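Local coordinates for apoptosis regulator ced-9 (Caenorhabditis elegans, PDB 1OHU), which restrains programmed cell death by sequestering the cell-death activator ced-4, a hold that binding of egl-1 releases so that ced-4 can activate the caspase ced-3, at residues 81-86 against 136-141; 99-104 against 155-160; 116-119 against 123-126. The protein carries 3 engineered substitutions. All blocks are in the same frame, centred on the assembly; numbering follows the deposited sequence.

Contact 1 (81-86 against 136-141); sequences LYQDVV and SLFIKT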
loop_
_atom_site.group_PDB
_atom_site.type_symbol
_atom_site.label_atom_id
_atom_site.label_comp_id
_atom_site.label_asym_id
_atom_site.label_seq_id
_atom_site.Cartn_x
_atom_site.Cartn_y
_atom_site.Cartn_z
ATOM N N LEU A 81 -6.606 -1.395 -16.261
ATOM C CA LEU A 81 -5.454 -0.514 -16.400
ATOM C C LEU A 81 -4.614 -0.582 -15.118
ATOM O O LEU A 81 -3.391 -0.633 -15.168
ATOM C CB LEU A 81 -5.914 0.920 -16.641
ATOM C CG LEU A 81 -4.888 1.964 -17.115
ATOM C CD1 LEU A 81 -5.579 3.318 -17.181
ATOM C CD2 LEU A 81 -3.705 2.049 -16.165
ATOM N N TYR A 82 -5.281 -0.577 -13.969
ATOM C CA TYR A 82 -4.583 -0.647 -12.695
ATOM C C TYR A 82 -3.675 -1.876 -12.662
ATOM O O TYR A 82 -2.515 -1.805 -12.250
ATOM C CB TYR A 82 -5.592 -0.713 -11.540
ATOM C CG TYR A 82 -4.959 -1.090 -10.216
ATOM C CD1 TYR A 82 -4.231 -0.158 -9.470
ATOM C CD2 TYR A 82 -5.034 -2.398 -9.740
ATOM C CE1 TYR A 82 -3.597 -0.523 -8.293
ATOM C CE2 TYR A 82 -4.401 -2.773 -8.567
ATOM C CZ TYR A 82 -3.685 -1.833 -7.850
ATOM O OH TYR A 82 -3.055 -2.210 -6.691
ATOM N N GLN A 83 -4.210 -3.007 -13.102
ATOM C CA GLN A 83 -3.453 -4.251 -13.119
ATOM C C GLN A 83 -2.281 -4.236 -14.104
ATOM O O GLN A 83 -1.250 -4.860 -13.854
ATOM C CB GLN A 83 -4.395 -5.416 -13.422
ATOM C CG GLN A 83 -5.320 -5.747 -12.257
ATOM C CD GLN A 83 -6.331 -6.824 -12.602
ATOM O OE1 GLN A 83 -7.501 -6.537 -12.848
ATOM N NE2 GLN A 83 -5.880 -8.067 -12.633
ATOM N N ASP A 84 -2.432 -3.525 -15.218
ATOM C CA ASP A 84 -1.355 -3.442 -16.201
ATOM C C ASP A 84 -0.189 -2.624 -15.645
ATOM O O ASP A 84 0.978 -2.962 -15.861
ATOM C CB ASP A 84 -1.821 -2.764 -17.496
ATOM C CG ASP A 84 -2.937 -3.515 -18.199
ATOM O OD1 ASP A 84 -2.987 -4.758 -18.105
ATOM O OD2 ASP A 84 -3.753 -2.844 -18.869
ATOM N N VAL A 85 -0.517 -1.538 -14.941
ATOM C CA VAL A 85 0.488 -0.633 -14.381
ATOM C C VAL A 85 1.229 -1.185 -13.177
ATOM O O VAL A 85 2.423 -0.945 -13.009
ATOM C CB VAL A 85 -0.151 0.726 -13.978
ATOM C CG1 VAL A 85 0.818 1.550 -13.131
ATOM C CG2 VAL A 85 -0.534 1.505 -15.221
ATOM N N VAL A 86 0.503 -1.931 -12.358
ATOM C CA VAL A 86 1.005 -2.510 -11.118
ATOM C C VAL A 86 1.619 -3.913 -11.240
ATOM O O VAL A 86 2.206 -4.432 -10.289
ATOM C CB VAL A 86 -0.161 -2.520 -10.098
ATOM C CG1 VAL A 86 -0.116 -3.751 -9.221
ATOM C CG2 VAL A 86 -0.125 -1.234 -9.278
ATOM N N SER A 136 -6.855 -3.059 -2.420
ATOM C CA SER A 136 -7.330 -4.034 -1.437
ATOM C C SER A 136 -7.733 -5.361 -2.085
ATOM O O SER A 136 -7.417 -6.435 -1.584
ATOM C CB SER A 136 -8.534 -3.469 -0.681
ATOM O OG SER A 136 -8.226 -2.235 -0.053
ATOM N N LEU A 137 -8.445 -5.270 -3.197
ATOM C CA LEU A 137 -8.909 -6.448 -3.911
ATOM C C LEU A 137 -7.740 -7.230 -4.518
ATOM O O LEU A 137 -7.633 -8.442 -4.348
ATOM C CB LEU A 137 -9.890 -6.009 -5.004
ATOM C CG LEU A 137 -10.696 -7.042 -5.790
ATOM C CD1 LEU A 137 -11.759 -6.325 -6.619
ATOM C CD2 LEU A 137 -9.766 -7.849 -6.681
ATOM N N PHE A 138 -6.864 -6.531 -5.225
ATOM C CA PHE A 138 -5.718 -7.170 -5.856
ATOM C C PHE A 138 -4.907 -7.971 -4.840
ATOM O O PHE A 138 -4.529 -9.113 -5.099
ATOM C CB PHE A 138 -4.841 -6.104 -6.523
ATOM C CG PHE A 138 -3.765 -6.660 -7.410
ATOM C CD1 PHE A 138 -2.540 -7.055 -6.881
ATOM C CD2 PHE A 138 -3.967 -6.764 -8.781
ATOM C CE1 PHE A 138 -1.528 -7.541 -7.707
ATOM C CE2 PHE A 138 -2.964 -7.247 -9.617
ATOM C CZ PHE A 138 -1.741 -7.637 -9.082
ATOM N N ILE A 139 -4.666 -7.372 -3.678
ATOM C CA ILE A 139 -3.894 -8.002 -2.613
ATOM C C ILE A 139 -4.630 -9.144 -1.930
ATOM O O ILE A 139 -4.017 -10.142 -1.551
ATOM C CB ILE A 139 -3.487 -6.967 -1.541
ATOM C CG1 ILE A 139 -2.620 -5.876 -2.177
ATOM C CG2 ILE A 139 -2.718 -7.648 -0.422
ATOM C CD1 ILE A 139 -2.083 -4.862 -1.189
ATOM N N LYS A 140 -5.940 -8.987 -1.764
ATOM C CA LYS A 140 -6.782 -10.000 -1.136
ATOM C C LYS A 140 -6.647 -11.345 -1.842
ATOM O O LYS A 140 -6.329 -12.367 -1.228
ATOM C CB LYS A 140 -8.244 -9.582 -1.209
ATOM C CG LYS A 140 -8.742 -8.750 -0.070
ATOM C CD LYS A 140 -10.216 -8.508 -0.271
ATOM C CE LYS A 140 -10.884 -8.098 1.011
ATOM N NZ LYS A 140 -12.294 -7.743 0.759
ATOM N N THR A 141 -6.932 -11.326 -3.139
ATOM C CA THR A 141 -6.861 -12.509 -3.975
ATOM C C THR A 141 -5.502 -13.183 -3.813
ATOM O O THR A 141 -5.394 -14.268 -3.240
ATOM C CB THR A 141 -7.045 -12.130 -5.449
ATOM O OG1 THR A 141 -8.188 -11.275 -5.584
ATOM C CG2 THR A 141 -7.239 -13.376 -6.294
#

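Contact 2 (99-104 against 155-160); sequences MSYGRL and DDFMTL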
loop_
_atom_site.group_PDB
_atom_site.type_symbol
_atom_site.label_atom_id
_atom_site.label_comp_id
_atom_site.label_asym_id
_atom_site.label_seq_id
_atom_site.Cartn_x
_atom_site.Cartn_y
_atom_site.Cartn_z
HETATM N N MSE A 99 2.451 -13.146 -4.098
HETATM C CA MSE A 99 2.217 -12.024 -3.195
HETATM C C MSE A 99 3.209 -12.025 -2.043
HETATM O O MSE A 99 2.845 -12.300 -0.900
HETATM C CB MSE A 99 0.784 -12.061 -2.649
HETATM C CG MSE A 99 0.415 -10.880 -1.743
HETATM SE SE MSE A 99 0.774 -9.131 -2.523
HETATM C CE MSE A 99 -0.691 -9.058 -3.783
ATOM N N SER A 100 4.464 -11.724 -2.353
ATOM C CA SER A 100 5.509 -11.675 -1.343
ATOM C C SER A 100 5.357 -10.383 -0.552
ATOM O O SER A 100 4.591 -9.499 -0.941
ATOM C CB SER A 100 6.889 -11.709 -2.002
ATOM O OG SER A 100 7.123 -10.539 -2.771
ATOM N N TYR A 101 6.083 -10.274 0.555
ATOM C CA TYR A 101 6.025 -9.075 1.385
ATOM C C TYR A 101 6.499 -7.876 0.571
ATOM O O TYR A 101 6.018 -6.760 0.749
ATOM C CB TYR A 101 6.910 -9.249 2.620
ATOM C CG TYR A 101 6.527 -10.431 3.481
ATOM C CD1 TYR A 101 5.275 -10.495 4.097
ATOM C CD2 TYR A 101 7.409 -11.492 3.673
ATOM C CE1 TYR A 101 4.913 -11.589 4.885
ATOM C CE2 TYR A 101 7.058 -12.591 4.458
ATOM C CZ TYR A 101 5.810 -12.633 5.061
ATOM O OH TYR A 101 5.461 -13.718 5.835
ATOM N N GLY A 102 7.447 -8.119 -0.328
ATOM C CA GLY A 102 7.968 -7.055 -1.162
ATOM C C GLY A 102 6.915 -6.501 -2.099
ATOM O O GLY A 102 6.790 -5.289 -2.248
ATOM N N ARG A 103 6.157 -7.387 -2.737
ATOM C CA ARG A 103 5.115 -6.958 -3.656
ATOM C C ARG A 103 3.976 -6.338 -2.845
ATOM O O ARG A 103 3.352 -5.363 -3.271
ATOM C CB ARG A 103 4.589 -8.145 -4.473
ATOM C CG ARG A 103 3.791 -7.730 -5.706
ATOM C CD ARG A 103 3.128 -8.910 -6.403
ATOM N NE ARG A 103 2.554 -8.514 -7.690
ATOM C CZ ARG A 103 1.763 -9.279 -8.440
ATOM N NH1 ARG A 103 1.433 -10.502 -8.040
ATOM N NH2 ARG A 103 1.308 -8.823 -9.601
ATOM N N LEU A 104 3.720 -6.909 -1.672
ATOM C CA LEU A 104 2.665 -6.424 -0.793
ATOM C C LEU A 104 2.921 -4.970 -0.416
ATOM O O LEU A 104 2.089 -4.093 -0.648
ATOM C CB LEU A 104 2.615 -7.283 0.471
ATOM C CG LEU A 104 1.704 -6.830 1.615
ATOM C CD1 LEU A 104 0.261 -6.795 1.155
ATOM C CD2 LEU A 104 1.871 -7.781 2.788
ATOM N N ASP A 155 2.607 -12.506 11.004
ATOM C CA ASP A 155 3.545 -12.654 12.111
ATOM C C ASP A 155 4.943 -12.682 11.522
ATOM O O ASP A 155 5.842 -11.969 11.971
ATOM C CB ASP A 155 3.265 -13.955 12.856
ATOM C CG ASP A 155 1.832 -14.043 13.337
ATOM O OD1 ASP A 155 1.464 -13.273 14.253
ATOM O OD2 ASP A 155 1.070 -14.875 12.794
ATOM N N ASP A 156 5.112 -13.513 10.502
ATOM C CA ASP A 156 6.387 -13.637 9.812
ATOM C C ASP A 156 6.728 -12.256 9.244
ATOM O O ASP A 156 7.896 -11.882 9.132
ATOM C CB ASP A 156 6.254 -14.662 8.685
ATOM C CG ASP A 156 7.589 -15.176 8.205
ATOM O OD1 ASP A 156 8.395 -14.371 7.693
ATOM O OD2 ASP A 156 7.831 -16.393 8.343
ATOM N N PHE A 157 5.684 -11.504 8.901
ATOM C CA PHE A 157 5.820 -10.157 8.351
ATOM C C PHE A 157 6.477 -9.218 9.357
ATOM O O PHE A 157 7.448 -8.531 9.037
ATOM C CB PHE A 157 4.437 -9.611 7.966
ATOM C CG PHE A 157 4.424 -8.140 7.632
ATOM C CD1 PHE A 157 4.930 -7.678 6.422
ATOM C CD2 PHE A 157 3.896 -7.217 8.532
ATOM C CE1 PHE A 157 4.910 -6.316 6.113
ATOM C CE2 PHE A 157 3.872 -5.856 8.232
ATOM C CZ PHE A 157 4.380 -5.405 7.020
HETATM N N MSE A 158 5.939 -9.194 10.573
HETATM C CA MSE A 158 6.464 -8.332 11.621
HETATM C C MSE A 158 7.927 -8.614 11.940
HETATM O O MSE A 158 8.709 -7.689 12.174
HETATM C CB MSE A 158 5.618 -8.473 12.887
HETATM C CG MSE A 158 4.201 -7.944 12.736
HETATM SE SE MSE A 158 4.153 -6.068 12.248
HETATM C CE MSE A 158 3.999 -5.258 13.999
ATOM N N THR A 159 8.294 -9.889 11.951
ATOM C CA THR A 159 9.671 -10.273 12.239
ATOM C C THR A 159 10.608 -9.662 11.203
ATOM O O THR A 159 11.572 -8.977 11.550
ATOM C CB THR A 159 9.839 -11.802 12.232
ATOM O OG1 THR A 159 9.012 -12.375 13.254
ATOM C CG2 THR A 159 11.298 -12.181 12.480
ATOM N N LEU A 160 10.323 -9.912 9.930
ATOM C CA LEU A 160 11.134 -9.366 8.851
ATOM C C LEU A 160 11.063 -7.843 8.848
ATOM O O LEU A 160 12.051 -7.167 8.566
ATOM C CB LEU A 160 10.662 -9.912 7.498
ATOM C CG LEU A 160 11.064 -11.345 7.121
ATOM C CD1 LEU A 160 10.601 -12.322 8.184
ATOM C CD2 LEU A 160 10.463 -11.703 5.769
#

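Contact 3 (116-119 against 123-126); sequences AKMM and ELQG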
loop_
_atom_site.group_PDB
_atom_site.type_symbol
_atom_site.label_atom_id
_atom_site.label_comp_id
_atom_site.label_asym_id
_atom_site.label_seq_id
_atom_site.Cartn_x
_atom_site.Cartn_y
_atom_site.Cartn_z
ATOM N N ALA A 116 -1.892 10.307 -2.921
ATOM C CA ALA A 116 -1.408 11.631 -2.529
ATOM C C ALA A 116 -1.274 12.577 -3.727
ATOM O O ALA A 116 -1.393 13.790 -3.574
ATOM C CB ALA A 116 -0.078 11.506 -1.808
ATOM N N LYS A 117 -1.019 12.029 -4.914
ATOM C CA LYS A 117 -0.902 12.852 -6.119
ATOM C C LYS A 117 -2.286 13.241 -6.626
ATOM O O LYS A 117 -2.446 14.269 -7.269
ATOM C CB LYS A 117 -0.191 12.097 -7.251
ATOM C CG LYS A 117 1.327 12.114 -7.230
ATOM C CD LYS A 117 1.856 11.555 -8.559
ATOM C CE LYS A 117 3.371 11.436 -8.578
ATOM N NZ LYS A 117 4.055 12.753 -8.553
HETATM N N MSE A 118 -3.274 12.401 -6.338
HETATM C CA MSE A 118 -4.653 12.618 -6.777
HETATM C C MSE A 118 -5.433 13.549 -5.859
HETATM O O MSE A 118 -6.391 14.199 -6.283
HETATM C CB MSE A 118 -5.380 11.275 -6.858
HETATM C CG MSE A 118 -4.739 10.275 -7.816
HETATM SE SE MSE A 118 -5.536 8.528 -7.643
HETATM C CE MSE A 118 -6.914 8.727 -8.968
HETATM N N MSE A 119 -5.035 13.597 -4.594
HETATM C CA MSE A 119 -5.711 14.462 -3.639
HETATM C C MSE A 119 -5.640 15.935 -4.051
HETATM O O MSE A 119 -4.611 16.425 -4.536
HETATM C CB MSE A 119 -5.110 14.285 -2.245
HETATM C CG MSE A 119 -5.510 13.007 -1.550
HETATM SE SE MSE A 119 -7.335 13.039 -0.966
HETATM C CE MSE A 119 -7.706 11.194 -0.943
ATOM N N GLU A 123 -10.244 16.912 -10.915
ATOM C CA GLU A 123 -10.558 15.777 -11.770
ATOM C C GLU A 123 -10.169 14.407 -11.222
ATOM O O GLU A 123 -10.843 13.419 -11.501
ATOM C CB GLU A 123 -9.918 15.976 -13.150
ATOM C CG GLU A 123 -8.396 16.095 -13.137
ATOM C CD GLU A 123 -7.887 17.534 -13.007
ATOM O OE1 GLU A 123 -8.254 18.237 -12.036
ATOM O OE2 GLU A 123 -7.098 17.957 -13.884
ATOM N N LEU A 124 -9.101 14.345 -10.434
ATOM C CA LEU A 124 -8.611 13.074 -9.881
ATOM C C LEU A 124 -9.026 12.664 -8.468
ATOM O O LEU A 124 -9.125 11.467 -8.182
ATOM C CB LEU A 124 -7.081 13.042 -9.960
ATOM C CG LEU A 124 -6.442 12.463 -11.219
ATOM C CD1 LEU A 124 -7.410 12.512 -12.385
ATOM C CD2 LEU A 124 -5.160 13.224 -11.517
ATOM N N GLN A 125 -9.257 13.635 -7.588
ATOM C CA GLN A 125 -9.625 13.329 -6.206
ATOM C C GLN A 125 -10.728 12.286 -6.073
ATOM O O GLN A 125 -10.698 11.451 -5.168
ATOM C CB GLN A 125 -10.031 14.608 -5.451
ATOM C CG GLN A 125 -10.514 14.348 -4.030
ATOM C CD GLN A 125 -10.406 15.564 -3.116
ATOM O OE1 GLN A 125 -11.372 15.931 -2.438
ATOM N NE2 GLN A 125 -9.224 16.181 -3.076
ATOM N N GLY A 126 -11.698 12.328 -6.979
ATOM C CA GLY A 126 -12.796 11.381 -6.927
ATOM C C GLY A 126 -12.461 9.929 -7.222
ATOM O O GLY A 126 -13.351 9.076 -7.198
#

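Contact 1 (81-86 against 136-141)
Tyr-82 turns the edge of its ring to the face of Phe-138 in an offset edge-to-face pair that joins helix 79-86 to helix 128-144 within the all-helical Bcl-2 fold. The ring centroids are 6.0 Å apart and the planes stand at 82°. The axes of the two segments come no closer than 11.8 Å and cross at -66°, a separation bridged almost entirely by side chains. Both CB atoms point across the gap, and with CG anti to the backbone N in Tyr-82 (chi1 167°) and in Phe-138 alike, the rings reach out from their helices to meet. The nearest touch of the pair is at the root of the Phe-138 side chain: CB of Phe-138 sits at the edge of the tyrosine ring, near its plane, 3.9 Å from CE2 of Tyr-82. Tyr-82 also packs on Thr-135 and Leu-131, one and two turns before Phe-138 on helix 128-144.

One residue on, Gln-83 uses its aliphatic part: CG sits 3.8 Å from CE2 at the edge of the Phe-138 ring, and the side chain also touches Arg-142, which makes a cation-pi contact with the same phenylalanine. A turn further, Val-86 comes over one face of that ring, off-centre toward the rim, with CG1 4.2 Å from CZ of Phe-138.

Contact 2 (99-104 against 155-160)
The hydroxyl of Tyr-101 lies against the start of helix 154-172; OH accepts from the backbone N of Ser-153, just before the helix, and sits only 3.1 Å from CB of Asp-156. The carboxylate of Asp-156 lies nearly parallel to the tyrosine ring, the planes 17° apart, but its OD1 is 3.5 Å from Tyr-101 OH and no hydrogen bond joins them. A negative charge this near would be expected to polarise the phenol.

The body of the ring lies over the helix, with Phe-157 along its CD1/CE1 side and Leu-160 along its CD2/CE2 side; both approach obliquely from the same side of the ring plane. CE1 of Tyr-101 is 3.7 Å from CB of Phe-157, and CD1 is equally near CD1 of Phe-157, approaching the phenylalanine at its edge. The two rings are inclined at 44°, neither stacked nor edge-to-face. Leu-160, one turn after Asp-156, brings CD2 to 3.7 Å from CD2 of Tyr-101.

Tyr-101 stands at the start of its helix, where Ser-100 is the N-cap: the serine OG accepts from Arg-103 N at 3.3 Å, with an N-H...O angle of 162°. The carbonyl of Met-99 just before it accepts from Trp-147 NE1. The contact brings residues of the predicted BH1 motif, at the start of helix 101-118, against residues assigned to BH2 in helix 154-172. Beyond the tyrosine, Phe-157 packs on Met-48 and Met-49 of helix 44-71, while Leu-104 rests on Ile-139 of helix 128-144.

Contact 3 (116-119 against 123-126)
Met-118 and Leu-124 meet by their first side-chain carbons, CB to CB at 4.0 Å, where the chain turns back at the end of helix 101-118. The rest of the selenomethionine side chain reaches along the returning backbone: it is extended at chi2 and bends at chi3 (91°), which carries CE to 3.6 Å from the carbonyl O of Leu-124. The carbonyl O of Met-118 faces the same piece of chain, 3.9 Å from CB of Leu-124 and 3.8 Å from CB of Gln-125. It is also 3.2 Å from Gln-125 N, but the angle is too poor for a hydrogen bond, and no hydrogen bond links the two segments. The fit therefore rests on van der Waals packing, with the CA atoms of Met-119 and Gln-125 as near as 4.8 Å; the extended side chain of Gln-125 runs past the backbone of Met-119.

The bend belongs to the connection between helices 101-118 and 128-144, the antiparallel central hairpin of the Bcl-2 fold, a pair that resembles the hairpins of pore-forming bacterial toxins.

Met-119 is where the chain leaves helical geometry, and the turn that follows is held from within by Ser-121, whose OG accepts from Leu-124 N. Around this, Met-118 is packed on Ile-77 and on Val-128 and Leu-131 of helix 128-144. The CB of Met-119 points away from the returning segment, and its side chain packs on Ile-25, Met-30, Trp-32 and Val-128, while on the outer surface Lys-117 NZ forms a salt bridge with Glu-65 OE1.

In the fold
Contacts 2 and 3 lie near the two ends of helix 101-118, with centres about 29 Å apart on opposite sides of the chain's centre. Contact 1 is about 17 Å from contact 2 and 18 Å from contact 3, centre to centre. It touches contact 2 through Phe-138 on Arg-103, but does not touch contact 3. Along the chain, segments of contacts 1 and 2 alternate, and contact 3 is nested inside both loops. Contact 3 shapes the turn from helix 101-118 into helix 128-144, while contact 2 fixes the first of these to helix 154-172 and contact 1 the second to helix 79-86, within the helical bundle of the Bcl-2 fold.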